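Side-chain contacts in hydrogen peroxide-inducible genes activator (Corynebacterium glutamicum, PDB 6G1D), which senses hydrogen peroxide through redox chemistry and, as a LysR-type transcription factor, probably controls genes of the peroxide response: residues Ser193-Leu198 with Asp215-Gly220; Thr239-Val244 with Pro265-Ala270. The protein carries 1 engineered substitution. One frame throughout, in Å; residues are numbered along the deposited sequence. Where two conformers were deposited one is given.

Interaction 1. Residues Ser193-Leu198 with Asp215-Gly220; sequences SALEDL and DLCRRG
A small, buried apolar contact sets the 3-10 turn 193-197 against the C-terminal end of helix 208-219, within the periplasmic-binding-protein-like regulatory domain of this LysR-family protein. The evidence is narrow: L195, L216 and C217 make the contacts, the two segments bury 154 Å² between them, and no hydrogen bond crosses. The backbones come closest at L195 and C217, where the CA atoms lie 6.6 Å apart.

One methyl carries the contact. L195 CD1 lies 4.1 Å from L216 CG, and L195 CD1 is also 4.1 Å from C217 SG. The two directions from the methyl diverge by about 97°, so it fits into the corner between consecutive helix residues and is not squeezed along one line. L195 CG sits beside its own backbone N, anti to the carbonyl carbon (chi1 -69°), and from there CD1 points into that corner; the leucine side chains cross at about a right angle.

C217 lies in the last turns of the helix. By comparison with other OxyR proteins it is probably the resolving cysteine of the redox switch, in which case L195 covers one side of its sulfur. Around the contact, L200 touches C217 from a loop. L195 and L216 both rest on L252 of strand 251-254, while F272 and A278 of strand 267-287 and F174 of strand 164-179 continue the apolar layer.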
loop_
_atom_site.group_PDB
_atom_site.type_symbol
_atom_site.label_atom_id
_atom_site.label_comp_id
_atom_site.label_asym_id
_atom_site.label_seq_id
_atom_site.Cartn_x
_atom_site.Cartn_y
_atom_site.Cartn_z
ATOM N N SER B 193 32.918 -0.783 -20.950
ATOM C CA SER B 193 33.401 0.413 -20.270
ATOM C C SER B 193 32.729 1.735 -20.707
ATOM O O SER B 193 32.744 2.704 -19.975
ATOM C CB SER B 193 34.921 0.522 -20.438
ATOM O OG SER B 193 35.273 0.654 -21.794
ATOM N N ALA B 194 32.127 1.783 -21.890
ATOM C CA ALA B 194 31.288 2.928 -22.281
ATOM C C ALA B 194 30.143 3.229 -21.293
ATOM O O ALA B 194 29.648 4.348 -21.222
ATOM C CB ALA B 194 30.728 2.694 -23.658
ATOM N N LEU B 195 29.723 2.244 -20.521
ATOM C CA LEU B 195 28.697 2.460 -19.488
ATOM C C LEU B 195 29.103 3.515 -18.439
ATOM O O LEU B 195 28.244 4.219 -17.915
ATOM C CB LEU B 195 28.328 1.136 -18.833
ATOM C CG LEU B 195 27.561 0.168 -19.750
ATOM C CD1 LEU B 195 27.490 -1.243 -19.169
ATOM C CD2 LEU B 195 26.153 0.679 -20.047
ATOM N N GLU B 196 30.395 3.675 -18.236
ATOM C CA GLU B 196 30.925 4.655 -17.313
ATOM C C GLU B 196 30.548 6.061 -17.742
ATOM O O GLU B 196 30.358 6.932 -16.926
ATOM C CB GLU B 196 32.436 4.533 -17.245
ATOM C CG GLU B 196 33.009 4.763 -15.862
ATOM C CD GLU B 196 32.741 6.152 -15.337
ATOM O OE1 GLU B 196 32.484 6.303 -14.127
ATOM O OE2 GLU B 196 32.781 7.097 -16.141
ATOM N N ASP B 197 30.502 6.275 -19.043
ATOM C CA ASP B 197 30.206 7.567 -19.620
ATOM C C ASP B 197 28.724 7.890 -19.733
ATOM O O ASP B 197 28.389 8.948 -20.279
ATOM C CB ASP B 197 30.833 7.650 -21.020
ATOM C CG ASP B 197 32.336 7.445 -21.009
ATOM O OD1 ASP B 197 33.009 7.814 -20.012
ATOM O OD2 ASP B 197 32.820 6.923 -22.038
ATOM N N LEU B 198 27.848 6.999 -19.272
ATOM C CA LEU B 198 26.405 7.245 -19.310
ATOM C C LEU B 198 25.914 7.582 -17.928
ATOM O O LEU B 198 26.399 7.025 -16.936
ATOM C CB LEU B 198 25.656 5.995 -19.817
ATOM C CG LEU B 198 26.090 5.549 -21.215
ATOM C CD1 LEU B 198 25.377 4.294 -21.650
ATOM C CD2 LEU B 198 25.824 6.647 -22.214
ATOM N N ASP B 215 24.367 -5.544 -13.129
ATOM C CA ASP B 215 25.359 -6.627 -13.300
ATOM C C ASP B 215 26.279 -6.399 -14.494
ATOM O O ASP B 215 27.462 -6.789 -14.467
ATOM C CB ASP B 215 24.691 -8.001 -13.451
ATOM C CG ASP B 215 25.711 -9.144 -13.462
ATOM O OD1 ASP B 215 25.788 -9.947 -14.442
ATOM O OD2 ASP B 215 26.479 -9.194 -12.477
ATOM N N LEU B 216 25.735 -5.789 -15.550
ATOM C CA LEU B 216 26.523 -5.461 -16.716
ATOM C C LEU B 216 27.623 -4.456 -16.348
ATOM O O LEU B 216 28.776 -4.591 -16.784
ATOM C CB LEU B 216 25.619 -4.879 -17.794
ATOM C CG LEU B 216 25.852 -5.016 -19.265
ATOM C CD1 LEU B 216 26.280 -6.437 -19.591
ATOM C CD2 LEU B 216 24.525 -4.684 -19.948
ATOM N N CYS B 217 27.238 -3.437 -15.572
ATOM C CA CYS B 217 28.179 -2.449 -15.073
ATOM C C CYS B 217 29.281 -3.079 -14.214
ATOM O O CYS B 217 30.439 -2.699 -14.356
ATOM C CB CYS B 217 27.452 -1.355 -14.313
ATOM S SG CYS B 217 26.416 -0.315 -15.355
ATOM N N ARG B 218 28.906 -4.039 -13.397
ATOM C CA ARG B 218 29.906 -4.769 -12.598
ATOM C C ARG B 218 31.081 -5.583 -13.379
ATOM O O ARG B 218 32.336 -5.645 -13.208
ATOM C CB ARG B 218 29.216 -5.704 -11.608
ATOM C CG ARG B 218 28.595 -5.016 -10.408
ATOM C CD ARG B 218 28.349 -3.535 -10.655
ATOM N NE ARG B 218 27.370 -2.963 -9.738
ATOM C CZ ARG B 218 27.662 -2.222 -8.675
ATOM N NH1 ARG B 218 28.921 -1.953 -8.372
ATOM N NH2 ARG B 218 26.688 -1.748 -7.913
ATOM N N ARG B 219 30.557 -6.141 -14.460
ATOM C CA ARG B 219 31.431 -6.906 -15.321
ATOM C C ARG B 219 32.509 -5.941 -15.811
ATOM O O ARG B 219 33.669 -6.307 -15.969
ATOM C CB ARG B 219 30.658 -7.537 -16.466
ATOM C CG ARG B 219 29.994 -8.835 -16.059
ATOM C CD ARG B 219 28.960 -9.265 -17.071
ATOM N NE ARG B 219 29.542 -9.409 -18.392
ATOM C CZ ARG B 219 28.835 -9.407 -19.511
ATOM N NH1 ARG B 219 27.526 -9.266 -19.458
ATOM N NH2 ARG B 219 29.442 -9.542 -20.677
ATOM N N GLY B 220 32.095 -4.701 -16.043
ATOM C CA GLY B 220 32.967 -3.640 -16.504
ATOM C C GLY B 220 33.627 -2.855 -15.380
ATOM O O GLY B 220 34.289 -1.856 -15.647
#

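Interaction 2. Residues Thr239-Val244 with Pro265-Ala270; sequences TVMQLV and PGLATA
L267 meets M241 and V244 where helix 237-245 packs over the mixed sheet of the regulatory domain, an alpha/beta fold of the periplasmic-binding-protein type. The contact is made at the start of strand 267-287, which binds strand 164-179 through its backbone.

Traced outward, L267 CB makes no close approach to the helix. CG sits beside the backbone N (chi1 -65°), which carries the branch toward the helix, yet CG itself is still about 5.0 Å from both M241 SD and V244 CG1. The two methyls then part: CD1 ends 3.8 Å from M241 SD, and CD2 reaches V244. M241 and V244 are one helical turn apart, so the fork of L267 spans the two, and it crosses each side chain at about a right angle. The bend at chi2 of M241 (-58°), with CG beside the backbone N, brings its sulfur to the leucine.

V177 of strand 164-179 touches both M241 and L267, and the same helix faces a second subunit, whose E135 and P112 accept hydrogen bonds from T239 and Q242, respectively. The tightest approach is at the other methyl, where L267 CD2 lies 3.5 Å from V244 CG1.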
loop_
_atom_site.group_PDB
_atom_site.type_symbol
_atom_site.label_atom_id
_atom_site.label_comp_id
_atom_site.label_asym_id
_atom_site.label_seq_id
_atom_site.Cartn_x
_atom_site.Cartn_y
_atom_site.Cartn_z
ATOM N N THR B 239 8.115 6.084 -19.252
ATOM C CA THR B 239 8.562 7.245 -18.466
ATOM C C THR B 239 10.063 7.457 -18.606
ATOM O O THR B 239 10.505 8.576 -18.788
ATOM C CB THR B 239 8.149 7.122 -16.997
ATOM O OG1 THR B 239 6.727 7.145 -16.939
ATOM C CG2 THR B 239 8.711 8.256 -16.157
ATOM N N VAL B 240 10.837 6.387 -18.589
ATOM C CA VAL B 240 12.281 6.507 -18.750
ATOM C C VAL B 240 12.592 7.145 -20.133
ATOM O O VAL B 240 13.439 8.031 -20.208
ATOM C CB VAL B 240 12.995 5.147 -18.586
ATOM C CG1 VAL B 240 14.483 5.198 -18.926
ATOM C CG2 VAL B 240 12.827 4.689 -17.124
ATOM N N MET B 241 11.884 6.738 -21.181
ATOM C CA MET B 241 12.117 7.272 -22.522
ATOM C C MET B 241 11.864 8.774 -22.567
ATOM O O MET B 241 12.624 9.486 -23.196
ATOM C CB MET B 241 11.242 6.576 -23.567
ATOM C CG MET B 241 11.553 5.100 -23.795
ATOM S SD MET B 241 13.221 4.653 -24.317
ATOM C CE MET B 241 13.856 3.977 -22.822
ATOM N N GLN B 242 10.855 9.270 -21.861
ATOM C CA GLN B 242 10.608 10.704 -21.802
ATOM C C GLN B 242 11.760 11.438 -21.112
ATOM O O GLN B 242 12.129 12.554 -21.500
ATOM C CB GLN B 242 9.288 11.050 -21.090
ATOM C CG GLN B 242 8.026 10.294 -21.492
ATOM C CD GLN B 242 7.655 10.477 -22.985
ATOM O OE1 GLN B 242 8.517 10.438 -23.854
ATOM N NE2 GLN B 242 6.377 10.708 -23.273
ATOM N N LEU B 243 12.322 10.818 -20.085
ATOM C CA LEU B 243 13.479 11.408 -19.364
ATOM C C LEU B 243 14.691 11.431 -20.281
ATOM O O LEU B 243 15.441 12.398 -20.269
ATOM C CB LEU B 243 13.779 10.662 -18.040
ATOM C CG LEU B 243 12.574 10.637 -17.096
ATOM C CD1 LEU B 243 12.843 9.795 -15.866
ATOM C CD2 LEU B 243 12.145 12.018 -16.631
ATOM N N VAL B 244 14.871 10.369 -21.076
ATOM C CA VAL B 244 15.990 10.286 -22.012
ATOM C C VAL B 244 15.846 11.362 -23.084
ATOM O O VAL B 244 16.828 12.052 -23.394
ATOM C CB VAL B 244 16.115 8.888 -22.652
ATOM C CG1 VAL B 244 17.155 8.905 -23.768
ATOM C CG2 VAL B 244 16.488 7.836 -21.626
ATOM N N PRO B 265 10.140 10.686 -31.318
ATOM C CA PRO B 265 11.142 11.694 -31.717
ATOM C C PRO B 265 12.062 12.065 -30.546
ATOM O O PRO B 265 11.595 12.097 -29.389
ATOM C CB PRO B 265 10.287 12.926 -32.078
ATOM C CG PRO B 265 8.889 12.415 -32.274
ATOM C CD PRO B 265 8.767 11.240 -31.360
ATOM N N GLY B 266 13.344 12.262 -30.836
ATOM C CA GLY B 266 14.322 12.665 -29.841
ATOM C C GLY B 266 15.163 11.572 -29.218
ATOM O O GLY B 266 15.959 11.872 -28.299
ATOM N N LEU B 267 15.008 10.327 -29.693
ATOM C CA LEU B 267 15.814 9.209 -29.223
ATOM C C LEU B 267 16.763 8.731 -30.287
ATOM O O LEU B 267 16.462 8.838 -31.454
ATOM C CB LEU B 267 14.927 8.050 -28.805
ATOM C CG LEU B 267 14.027 8.296 -27.600
ATOM C CD1 LEU B 267 13.234 7.048 -27.286
ATOM C CD2 LEU B 267 14.838 8.660 -26.384
ATOM N N ALA B 268 17.909 8.196 -29.878
ATOM C CA ALA B 268 18.775 7.432 -30.759
ATOM C C ALA B 268 19.214 6.189 -30.027
ATOM O O ALA B 268 18.969 6.068 -28.827
ATOM C CB ALA B 268 19.967 8.247 -31.185
ATOM N N THR B 269 19.837 5.259 -30.735
ATOM C CA THR B 269 20.277 4.000 -30.165
ATOM C C THR B 269 21.723 3.726 -30.491
ATOM O O THR B 269 22.274 4.286 -31.423
ATOM C CB THR B 269 19.442 2.806 -30.723
ATOM O OG1 THR B 269 19.524 2.783 -32.150
ATOM C CG2 THR B 269 17.978 2.896 -30.274
ATOM N N ALA B 270 22.302 2.794 -29.753
ATOM C CA ALA B 270 23.661 2.338 -29.950
ATOM C C ALA B 270 23.793 0.906 -29.482
ATOM O O ALA B 270 22.995 0.440 -28.670
ATOM C CB ALA B 270 24.599 3.189 -29.126
#

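Overall arrangement
Followed from the N terminus, the chain leaves strand 164-179, forms the turn of 193-198 and returns along helix 208-219, where interaction 1 closes its loop. Helix 237-245 comes next, then strand 251-254, and the start of strand 267-287 closes interaction 2. The two loops run in series, neither nested nor crossed; their centres are 19 Å apart and their nearest atoms about 8 Å. They share strands as neighbours: L252, F174 and V176 adjoin interaction 1, whereas T251, V253, I175 and V177 adjoin interaction 2. This odd-even split is consistent with the contacts lying on opposite faces of one sheet, with a helix tied to each.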